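Local coordinates for transcobalamin-1 (Homo sapiens, PDB 4KKI), which binds vitamin B12 with femtomolar affinity, carrying the cofactor and protecting it from the acid of the stomach, at residues 25-36 against 265-276; 56-64 against 288-299. All coordinates share one frame; numbering follows the deposited sequence.

Contact 1. Residues 25-36 against 265-276; sequences ICEVSEENYIRL and CQQTLNTVLTEI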
loop_
_atom_site.group_PDB
_atom_site.type_symbol
_atom_site.label_atom_id
_atom_site.label_comp_id
_atom_site.label_asym_id
_atom_site.label_seq_id
_atom_site.Cartn_x
_atom_site.Cartn_y
_atom_site.Cartn_z
ATOM N N ILE A 25 -10.339 14.472 12.314
ATOM C CA ILE A 25 -9.838 13.188 12.786
ATOM C C ILE A 25 -10.909 12.465 13.594
ATOM O O ILE A 25 -11.374 12.968 14.618
ATOM C CB ILE A 25 -8.565 13.342 13.646
ATOM C CG1 ILE A 25 -7.496 14.128 12.882
ATOM C CG2 ILE A 25 -8.033 11.973 14.064
ATOM C CD1 ILE A 25 -6.206 14.317 13.650
ATOM N N CYS A 26 -11.312 11.291 13.119
ATOM C CA CYS A 26 -12.211 10.436 13.883
ATOM C C CYS A 26 -11.547 9.083 14.112
ATOM O O CYS A 26 -10.558 8.747 13.460
ATOM C CB CYS A 26 -13.564 10.273 13.182
ATOM S SG CYS A 26 -13.551 9.224 11.715
ATOM N N GLU A 27 -12.085 8.315 15.051
ATOM C CA GLU A 27 -11.498 7.030 15.399
ATOM C C GLU A 27 -12.507 6.143 16.108
ATOM O O GLU A 27 -13.545 6.613 16.574
ATOM C CB GLU A 27 -10.259 7.226 16.279
ATOM C CG GLU A 27 -10.536 7.931 17.599
ATOM C CD GLU A 27 -9.266 8.405 18.282
ATOM O OE1 GLU A 27 -8.689 7.634 19.077
ATOM O OE2 GLU A 27 -8.844 9.552 18.021
ATOM N N VAL A 28 -12.193 4.856 16.178
ATOM C CA VAL A 28 -13.041 3.893 16.860
ATOM C C VAL A 28 -13.075 4.179 18.357
ATOM O O VAL A 28 -12.030 4.295 18.998
ATOM C CB VAL A 28 -12.536 2.455 16.627
ATOM C CG1 VAL A 28 -13.344 1.466 17.439
ATOM C CG2 VAL A 28 -12.591 2.107 15.144
ATOM N N SER A 29 -14.278 4.304 18.909
ATOM C CA SER A 29 -14.439 4.487 20.347
ATOM C C SER A 29 -13.932 3.258 21.096
ATOM O O SER A 29 -13.866 2.163 20.535
ATOM C CB SER A 29 -15.903 4.761 20.696
ATOM O OG SER A 29 -16.747 3.731 20.208
ATOM N N GLU A 30 -13.574 3.441 22.364
ATOM C CA GLU A 30 -13.033 2.351 23.172
ATOM C C GLU A 30 -14.056 1.240 23.401
ATOM O O GLU A 30 -13.692 0.102 23.698
ATOM C CB GLU A 30 -12.498 2.872 24.508
ATOM C CG GLU A 30 -11.308 3.811 24.376
ATOM C CD GLU A 30 -10.520 3.944 25.666
ATOM O OE1 GLU A 30 -10.523 2.985 26.468
ATOM O OE2 GLU A 30 -9.898 5.005 25.880
ATOM N N GLU A 31 -15.333 1.577 23.262
ATOM C CA GLU A 31 -16.399 0.590 23.372
ATOM C C GLU A 31 -16.414 -0.319 22.144
ATOM O O GLU A 31 -16.750 -1.499 22.234
ATOM C CB GLU A 31 -17.755 1.282 23.535
ATOM C CG GLU A 31 -18.941 0.331 23.606
ATOM C CD GLU A 31 -20.255 1.050 23.845
ATOM O OE1 GLU A 31 -20.229 2.191 24.351
ATOM O OE2 GLU A 31 -21.316 0.472 23.524
ATOM N N ASN A 32 -16.034 0.238 20.998
ATOM C CA ASN A 32 -16.082 -0.500 19.742
ATOM C C ASN A 32 -14.740 -1.100 19.325
ATOM O O ASN A 32 -14.570 -1.504 18.176
ATOM C CB ASN A 32 -16.629 0.389 18.623
ATOM C CG ASN A 32 -18.025 0.900 18.920
ATOM O OD1 ASN A 32 -18.496 0.825 20.053
ATOM N ND2 ASN A 32 -18.692 1.424 17.898
ATOM N N TYR A 33 -13.793 -1.159 20.259
ATOM C CA TYR A 33 -12.484 -1.748 19.985
ATOM C C TYR A 33 -12.600 -3.207 19.560
ATOM O O TYR A 33 -11.751 -3.719 18.830
ATOM C CB TYR A 33 -11.569 -1.641 21.206
ATOM C CG TYR A 33 -10.784 -0.352 21.279
ATOM C CD1 TYR A 33 -10.939 0.636 20.315
ATOM C CD2 TYR A 33 -9.876 -0.129 22.306
ATOM C CE1 TYR A 33 -10.219 1.814 20.379
ATOM C CE2 TYR A 33 -9.151 1.044 22.378
ATOM C CZ TYR A 33 -9.326 2.012 21.412
ATOM O OH TYR A 33 -8.606 3.183 21.480
ATOM N N ILE A 34 -13.659 -3.866 20.020
ATOM C CA ILE A 34 -13.910 -5.264 19.692
ATOM C C ILE A 34 -14.090 -5.455 18.182
ATOM O O ILE A 34 -13.786 -6.518 17.640
ATOM C CB ILE A 34 -15.139 -5.812 20.469
ATOM C CG1 ILE A 34 -15.303 -7.319 20.249
ATOM C CG2 ILE A 34 -16.409 -5.050 20.094
ATOM C CD1 ILE A 34 -14.110 -8.137 20.700
ATOM N N ARG A 35 -14.559 -4.413 17.504
ATOM C CA ARG A 35 -14.757 -4.466 16.059
ATOM C C ARG A 35 -13.436 -4.534 15.296
ATOM O O ARG A 35 -13.411 -4.907 14.124
ATOM C CB ARG A 35 -15.578 -3.264 15.584
ATOM C CG ARG A 35 -17.058 -3.355 15.907
ATOM C CD ARG A 35 -17.796 -2.125 15.408
ATOM N NE ARG A 35 -19.243 -2.309 15.419
ATOM C CZ ARG A 35 -19.948 -2.741 14.378
ATOM N NH1 ARG A 35 -19.339 -3.034 13.238
ATOM N NH2 ARG A 35 -21.264 -2.878 14.477
ATOM N N LEU A 36 -12.344 -4.176 15.962
ATOM C CA LEU A 36 -11.025 -4.218 15.336
ATOM C C LEU A 36 -10.350 -5.577 15.502
ATOM O O LEU A 36 -9.286 -5.817 14.934
ATOM C CB LEU A 36 -10.128 -3.116 15.898
ATOM C CG LEU A 36 -10.633 -1.690 15.676
ATOM C CD1 LEU A 36 -9.610 -0.678 16.162
ATOM C CD2 LEU A 36 -10.961 -1.466 14.213
ATOM N N CYS A 265 -16.040 11.980 8.196
ATOM C CA CYS A 265 -15.097 10.961 8.654
ATOM C C CYS A 265 -15.809 9.800 9.335
ATOM O O CYS A 265 -15.400 8.649 9.201
ATOM C CB CYS A 265 -14.061 11.570 9.604
ATOM S SG CYS A 265 -12.822 10.394 10.220
ATOM N N GLN A 266 -16.875 10.109 10.063
ATOM C CA GLN A 266 -17.605 9.089 10.800
ATOM C C GLN A 266 -18.273 8.083 9.864
ATOM O O GLN A 266 -18.262 6.881 10.129
ATOM C CB GLN A 266 -18.641 9.727 11.727
ATOM C CG GLN A 266 -19.209 8.769 12.756
ATOM C CD GLN A 266 -18.150 8.251 13.713
ATOM O OE1 GLN A 266 -18.051 7.048 13.957
ATOM N NE2 GLN A 266 -17.352 9.161 14.265
ATOM N N GLN A 267 -18.849 8.574 8.770
ATOM C CA GLN A 267 -19.478 7.693 7.789
ATOM C C GLN A 267 -18.439 6.765 7.171
ATOM O O GLN A 267 -18.661 5.559 7.055
ATOM C CB GLN A 267 -20.173 8.500 6.692
ATOM C CG GLN A 267 -20.900 7.634 5.671
ATOM C CD GLN A 267 -21.047 8.310 4.322
ATOM O OE1 GLN A 267 -20.396 9.318 4.045
ATOM N NE2 GLN A 267 -21.902 7.754 3.472
ATOM N N THR A 268 -17.305 7.339 6.780
ATOM C CA THR A 268 -16.189 6.569 6.239
ATOM C C THR A 268 -15.744 5.496 7.229
ATOM O O THR A 268 -15.577 4.332 6.864
ATOM C CB THR A 268 -14.990 7.478 5.903
ATOM O OG1 THR A 268 -15.340 8.363 4.831
ATOM C CG2 THR A 268 -13.789 6.648 5.489
ATOM N N LEU A 269 -15.567 5.898 8.483
ATOM C CA LEU A 269 -15.186 4.979 9.551
ATOM C C LEU A 269 -16.200 3.848 9.721
ATOM O O LEU A 269 -15.823 2.677 9.806
ATOM C CB LEU A 269 -15.023 5.745 10.869
ATOM C CG LEU A 269 -14.763 4.931 12.136
ATOM C CD1 LEU A 269 -13.455 4.167 12.030
ATOM C CD2 LEU A 269 -14.755 5.840 13.354
ATOM N N ASN A 270 -17.483 4.201 9.763
ATOM C CA ASN A 270 -18.552 3.219 9.932
ATOM C C ASN A 270 -18.601 2.186 8.809
ATOM O O ASN A 270 -18.754 0.990 9.058
ATOM C CB ASN A 270 -19.913 3.912 10.064
ATOM C CG ASN A 270 -20.051 4.686 11.361
ATOM O OD1 ASN A 270 -19.343 4.423 12.333
ATOM N ND2 ASN A 270 -20.971 5.644 11.384
ATOM N N THR A 271 -18.472 2.658 7.575
ATOM C CA THR A 271 -18.458 1.776 6.415
ATOM C C THR A 271 -17.278 0.808 6.475
ATOM O O THR A 271 -17.424 -0.381 6.187
ATOM C CB THR A 271 -18.410 2.582 5.106
ATOM O OG1 THR A 271 -19.592 3.386 5.002
ATOM C CG2 THR A 271 -18.328 1.656 3.905
ATOM N N VAL A 272 -16.112 1.317 6.862
ATOM C CA VAL A 272 -14.930 0.475 7.008
ATOM C C VAL A 272 -15.148 -0.599 8.076
ATOM O O VAL A 272 -14.829 -1.770 7.860
ATOM C CB VAL A 272 -13.672 1.309 7.331
ATOM C CG1 VAL A 272 -12.495 0.401 7.673
ATOM C CG2 VAL A 272 -13.327 2.212 6.157
ATOM N N LEU A 273 -15.708 -0.203 9.218
ATOM C CA LEU A 273 -15.987 -1.146 10.299
ATOM C C LEU A 273 -16.938 -2.248 9.838
ATOM O O LEU A 273 -16.804 -3.406 10.235
ATOM C CB LEU A 273 -16.566 -0.423 11.521
ATOM C CG LEU A 273 -15.623 0.522 12.272
ATOM C CD1 LEU A 273 -16.366 1.257 13.381
ATOM C CD2 LEU A 273 -14.429 -0.237 12.836
ATOM N N THR A 274 -17.894 -1.880 8.993
ATOM C CA THR A 274 -18.821 -2.848 8.423
ATOM C C THR A 274 -18.072 -3.842 7.546
ATOM O O THR A 274 -18.334 -5.044 7.592
ATOM C CB THR A 274 -19.905 -2.157 7.587
ATOM O OG1 THR A 274 -20.645 -1.255 8.416
ATOM C CG2 THR A 274 -20.853 -3.186 6.991
ATOM N N GLU A 275 -17.134 -3.331 6.753
ATOM C CA GLU A 275 -16.318 -4.171 5.883
ATOM C C GLU A 275 -15.507 -5.182 6.688
ATOM O O GLU A 275 -15.404 -6.346 6.306
ATOM C CB GLU A 275 -15.377 -3.313 5.033
ATOM C CG GLU A 275 -16.076 -2.338 4.098
ATOM C CD GLU A 275 -16.625 -3.003 2.851
ATOM O OE1 GLU A 275 -17.551 -3.833 2.968
ATOM O OE2 GLU A 275 -16.125 -2.693 1.750
ATOM N N ILE A 276 -14.929 -4.726 7.797
ATOM C CA ILE A 276 -14.132 -5.588 8.667
ATOM C C ILE A 276 -14.945 -6.772 9.178
ATOM O O ILE A 276 -14.485 -7.915 9.144
ATOM C CB ILE A 276 -13.573 -4.811 9.875
ATOM C CG1 ILE A 276 -12.656 -3.680 9.407
ATOM C CG2 ILE A 276 -12.820 -5.747 10.812
ATOM C CD1 ILE A 276 -12.131 -2.820 10.534
#
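Cys26 and Cys265 join the N-terminal loop covalently to the first turn of helix 265-277, and noncovalent packing takes over from there along the helix. The disulfide, Cys26 SG to Cys265 SG at 2.0 Å, has a torsion of -77° about its S-S bond. Cys265 sends its sulfur away from its own backbone N (chi1 -179°), out from the helix toward the loop. Cys26 SG also rests on CB of Leu269, 3.9 Å away, one turn further along.

The apolar part centres on Leu273. Leu273 CD2 meets two methyls of the loop, CG2 of Val28 at 3.8 Å and CD2 of Leu36 at 3.9 Å. Val28 uses the same CG2 against Leu269 CD1, its side chain lying at about a right angle to that leucine, so one valine methyl bridges two successive turns. Leu36 points its CB away from the helix, yet its far end swings back and CD2 reaches CD1 of Ile276 at 4.1 Å.

Across the contact, two backbone oxygens of 25-36 meet carbon: Glu27 O faces Leu269 CD2 and Arg35 O faces Ile276 CG2, each at 3.5 Å. Arg35 lays its extended chain across Leu273, bringing the guanidinium edge near Leu273 O, but no hydrogen bond links the two segments.

The disulfide thus ties the alpha domain's N-terminal lead-in to a late helix of the alpha6-alpha6 barrel, and the loop covers one side of that helix. Leu36, Leu269 and Ile276 also touch Leu294 of helix 284-294, Ile276 reaches Pro38 and Leu39 of helix 37-45, and Thr268 packs on helix 244-252.

Contact 2. Residues 56-64 against 288-299; sequences NVVLSLKLV and AQVLPALMGKTF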
loop_
_atom_site.group_PDB
_atom_site.type_symbol
_atom_site.label_atom_id
_atom_site.label_comp_id
_atom_site.label_asym_id
_atom_site.label_seq_id
_atom_site.Cartn_x
_atom_site.Cartn_y
_atom_site.Cartn_z
ATOM N N ASN A 56 5.278 -4.538 7.527
ATOM C CA ASN A 56 4.071 -3.721 7.480
ATOM C C ASN A 56 3.157 -3.981 8.677
ATOM O O ASN A 56 2.553 -3.060 9.227
ATOM C CB ASN A 56 3.310 -3.974 6.177
ATOM C CG ASN A 56 3.086 -5.452 5.909
ATOM O OD1 ASN A 56 3.466 -6.309 6.711
ATOM N ND2 ASN A 56 2.459 -5.758 4.777
ATOM N N VAL A 57 3.071 -5.245 9.071
ATOM C CA VAL A 57 2.220 -5.663 10.174
ATOM C C VAL A 57 2.688 -5.057 11.497
ATOM O O VAL A 57 1.896 -4.465 12.235
ATOM C CB VAL A 57 2.193 -7.201 10.283
ATOM C CG1 VAL A 57 1.523 -7.643 11.571
ATOM C CG2 VAL A 57 1.498 -7.803 9.067
ATOM N N VAL A 58 3.978 -5.199 11.784
ATOM C CA VAL A 58 4.552 -4.683 13.022
ATOM C C VAL A 58 4.505 -3.154 13.056
ATOM O O VAL A 58 4.193 -2.563 14.090
ATOM C CB VAL A 58 5.998 -5.201 13.241
ATOM C CG1 VAL A 58 6.689 -4.438 14.361
ATOM C CG2 VAL A 58 5.987 -6.696 13.538
ATOM N N LEU A 59 4.800 -2.522 11.923
ATOM C CA LEU A 59 4.683 -1.071 11.799
ATOM C C LEU A 59 3.278 -0.605 12.167
ATOM O O LEU A 59 3.107 0.339 12.934
ATOM C CB LEU A 59 5.016 -0.622 10.373
ATOM C CG LEU A 59 4.668 0.825 10.001
ATOM C CD1 LEU A 59 5.325 1.819 10.946
ATOM C CD2 LEU A 59 5.064 1.122 8.561
ATOM N N SER A 60 2.283 -1.286 11.611
ATOM C CA SER A 60 0.884 -0.966 11.854
ATOM C C SER A 60 0.535 -1.061 13.337
ATOM O O SER A 60 -0.109 -0.172 13.895
ATOM C CB SER A 60 -0.004 -1.915 11.044
ATOM O OG SER A 60 -1.370 -1.750 11.371
ATOM N N LEU A 61 0.970 -2.145 13.969
ATOM C CA LEU A 61 0.676 -2.396 15.376
ATOM C C LEU A 61 1.364 -1.410 16.316
ATOM O O LEU A 61 0.737 -0.875 17.233
ATOM C CB LEU A 61 1.059 -3.832 15.742
ATOM C CG LEU A 61 0.195 -4.898 15.066
ATOM C CD1 LEU A 61 0.799 -6.281 15.228
ATOM C CD2 LEU A 61 -1.217 -4.858 15.628
ATOM N N LYS A 62 2.652 -1.172 16.091
ATOM C CA LYS A 62 3.417 -0.270 16.949
ATOM C C LYS A 62 2.869 1.151 16.862
ATOM O O LYS A 62 2.915 1.911 17.831
ATOM C CB LYS A 62 4.906 -0.307 16.586
ATOM C CG LYS A 62 5.555 -1.671 16.799
ATOM C CD LYS A 62 6.789 -1.585 17.684
ATOM C CE LYS A 62 7.908 -0.805 17.015
ATOM N NZ LYS A 62 9.117 -0.741 17.884
ATOM N N LEU A 63 2.328 1.490 15.698
ATOM C CA LEU A 63 1.770 2.811 15.454
ATOM C C LEU A 63 0.542 3.092 16.322
ATOM O O LEU A 63 0.267 4.241 16.670
ATOM C CB LEU A 63 1.417 2.952 13.975
ATOM C CG LEU A 63 1.365 4.369 13.416
ATOM C CD1 LEU A 63 2.625 5.136 13.783
ATOM C CD2 LEU A 63 1.199 4.298 11.914
ATOM N N VAL A 64 -0.192 2.041 16.672
ATOM C CA VAL A 64 -1.360 2.185 17.536
ATOM C C VAL A 64 -1.073 1.699 18.960
ATOM O O VAL A 64 -1.991 1.413 19.729
ATOM C CB VAL A 64 -2.596 1.465 16.952
ATOM C CG1 VAL A 64 -2.920 2.020 15.573
ATOM C CG2 VAL A 64 -2.362 -0.033 16.874
ATOM N N ALA A 288 -3.145 -4.426 7.934
ATOM C CA ALA A 288 -2.083 -3.563 8.436
ATOM C C ALA A 288 -2.246 -2.114 7.986
ATOM O O ALA A 288 -2.029 -1.187 8.766
ATOM C CB ALA A 288 -0.719 -4.097 8.016
ATOM N N GLN A 289 -2.631 -1.914 6.731
ATOM C CA GLN A 289 -2.707 -0.559 6.188
ATOM C C GLN A 289 -3.910 0.232 6.693
ATOM O O GLN A 289 -3.868 1.460 6.748
ATOM C CB GLN A 289 -2.688 -0.583 4.660
ATOM C CG GLN A 289 -1.369 -1.047 4.083
ATOM C CD GLN A 289 -1.330 -0.955 2.572
ATOM O OE1 GLN A 289 -0.256 -0.883 1.973
ATOM N NE2 GLN A 289 -2.500 -0.958 1.948
ATOM N N VAL A 290 -4.977 -0.469 7.067
ATOM C CA VAL A 290 -6.207 0.203 7.479
ATOM C C VAL A 290 -6.223 0.544 8.973
ATOM O O VAL A 290 -6.856 1.516 9.387
ATOM C CB VAL A 290 -7.467 -0.621 7.106
ATOM C CG1 VAL A 290 -7.650 -1.806 8.051
ATOM C CG2 VAL A 290 -8.704 0.262 7.118
ATOM N N LEU A 291 -5.499 -0.238 9.768
ATOM C CA LEU A 291 -5.549 -0.130 11.228
ATOM C C LEU A 291 -5.210 1.237 11.858
ATOM O O LEU A 291 -5.966 1.715 12.704
ATOM C CB LEU A 291 -4.720 -1.245 11.885
ATOM C CG LEU A 291 -4.677 -1.234 13.414
ATOM C CD1 LEU A 291 -6.068 -1.470 13.991
ATOM C CD2 LEU A 291 -3.682 -2.265 13.946
ATOM N N PRO A 292 -4.076 1.862 11.470
ATOM C CA PRO A 292 -3.686 3.108 12.150
ATOM C C PRO A 292 -4.758 4.199 12.131
ATOM O O PRO A 292 -5.042 4.795 13.172
ATOM C CB PRO A 292 -2.458 3.564 11.360
ATOM C CG PRO A 292 -1.873 2.303 10.834
ATOM C CD PRO A 292 -3.054 1.441 10.491
ATOM N N ALA A 293 -5.345 4.442 10.963
ATOM C CA ALA A 293 -6.360 5.478 10.816
ATOM C C ALA A 293 -7.576 5.217 11.697
ATOM O O ALA A 293 -8.149 6.144 12.262
ATOM C CB ALA A 293 -6.777 5.613 9.358
ATOM N N LEU A 294 -7.959 3.948 11.828
ATOM C CA LEU A 294 -9.124 3.585 12.634
ATOM C C LEU A 294 -8.901 3.898 14.111
ATOM O O LEU A 294 -9.847 3.952 14.898
ATOM C CB LEU A 294 -9.459 2.105 12.456
ATOM C CG LEU A 294 -9.652 1.639 11.012
ATOM C CD1 LEU A 294 -9.943 0.149 10.966
ATOM C CD2 LEU A 294 -10.759 2.428 10.334
ATOM N N MET A 295 -7.639 4.099 14.477
ATOM C CA MET A 295 -7.275 4.414 15.847
ATOM C C MET A 295 -6.836 5.867 15.937
ATOM O O MET A 295 -6.270 6.293 16.942
ATOM C CB MET A 295 -6.137 3.508 16.313
ATOM C CG MET A 295 -6.265 3.060 17.747
ATOM S SD MET A 295 -7.294 1.593 17.864
ATOM C CE MET A 295 -6.214 0.393 17.092
ATOM N N GLY A 296 -7.090 6.619 14.871
ATOM C CA GLY A 296 -6.785 8.039 14.843
ATOM C C GLY A 296 -5.304 8.326 14.691
ATOM O O GLY A 296 -4.817 9.375 15.112
ATOM N N LYS A 297 -4.586 7.390 14.078
ATOM C CA LYS A 297 -3.145 7.515 13.913
ATOM C C LYS A 297 -2.763 7.598 12.442
ATOM O O LYS A 297 -3.458 7.060 11.580
ATOM C CB LYS A 297 -2.435 6.324 14.563
ATOM C CG LYS A 297 -2.601 6.243 16.074
ATOM C CD LYS A 297 -1.816 7.340 16.772
ATOM C CE LYS A 297 -1.958 7.250 18.280
ATOM N NZ LYS A 297 -1.212 8.341 18.968
ATOM N N THR A 298 -1.660 8.286 12.161
ATOM C CA THR A 298 -1.097 8.322 10.816
ATOM C C THR A 298 0.394 8.015 10.890
ATOM O O THR A 298 0.959 7.916 11.978
ATOM C CB THR A 298 -1.268 9.701 10.145
ATOM O OG1 THR A 298 -0.267 10.604 10.634
ATOM C CG2 THR A 298 -2.653 10.275 10.414
ATOM N N PHE A 299 1.030 7.880 9.733
ATOM C CA PHE A 299 2.471 7.651 9.684
ATOM C C PHE A 299 3.270 8.814 10.275
ATOM O O PHE A 299 4.443 8.658 10.608
ATOM C CB PHE A 299 2.934 7.368 8.253
ATOM C CG PHE A 299 2.627 5.974 7.774
ATOM C CD1 PHE A 299 2.076 5.036 8.630
ATOM C CD2 PHE A 299 2.901 5.602 6.470
ATOM C CE1 PHE A 299 1.796 3.755 8.192
ATOM C CE2 PHE A 299 2.629 4.320 6.026
ATOM C CZ PHE A 299 2.076 3.396 6.888
#
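Ser60 donates its hydroxyl proton to the backbone oxygen of Ala288 in a neighbouring helix, where the oxygen's usual helical donor, four residues on, is Pro292 and has no N-H. The helix is kinked at this point, and a side chain from outside donates to a lone pair of Ala288 O that receives no N-H from the proline. Ser60 OG lies 2.7 Å from Ala288 O, in the carbonyl plane, with a C=O...donor angle of 119°. The hydroxyl is turned opposite the serine's own backbone N (chi1 173°), which carries it across the gap, where it also nestles against CB of Leu291. The two segment axes run nearly parallel, 9° apart, and come within 8.4 Å, a close spacing compatible with the small Ser60 and Ala288 side chains meeting between them. With an alanine at Ser60, Ala288 O is likely to lose this donor, and the two helices their one hydrogen bond across the contact.

Beyond the bond the contact is apolar. Leu63 drives CD2 in beside Pro292 CB, at 3.8 Å; Leu63 CD2 also comes in at the ring edge of Phe299, in plane, 3.5 Å from Phe299 CD1. Val64 sits across Met295 at about a right angle: its CG1 touches Met295 CB at 3.6 Å, and the bent methionine chain curls CE back over Val64 CB. There the second helix closes with a Schellman motif, Gly296 adopting positive phi while Lys297 N binds Pro292 O.

A single directed bond set in hydrocarbon thus supplies one of the bonds missing at the kink, the one to Ala288 O; it is likely to steady the helix turn that carries the adjacent Gln289, which binds cobalamin.

In the fold
Both contacts belong to the N-terminal alpha domain, an alpha6-alpha6 helical barrel, and their centres lie 14 Å apart on the same side of the chain's centre. Along the sequence their segments alternate, 25-36, 56-64, 265-276 and 288-299, so each pairs an early element with one more than 220 residues later. Helices 265-277 and 284-294 follow each other directly, and the contacts meet where Val28 N approaches Leu294 O at 2.8 Å, a probable hydrogen bond. Contact 1 fastens the chain's start to the barrel's last helices; contact 2 lies deeper, nearer the cobalamin. Together they join the start of the domain to its end, consistent with closure of the barrel.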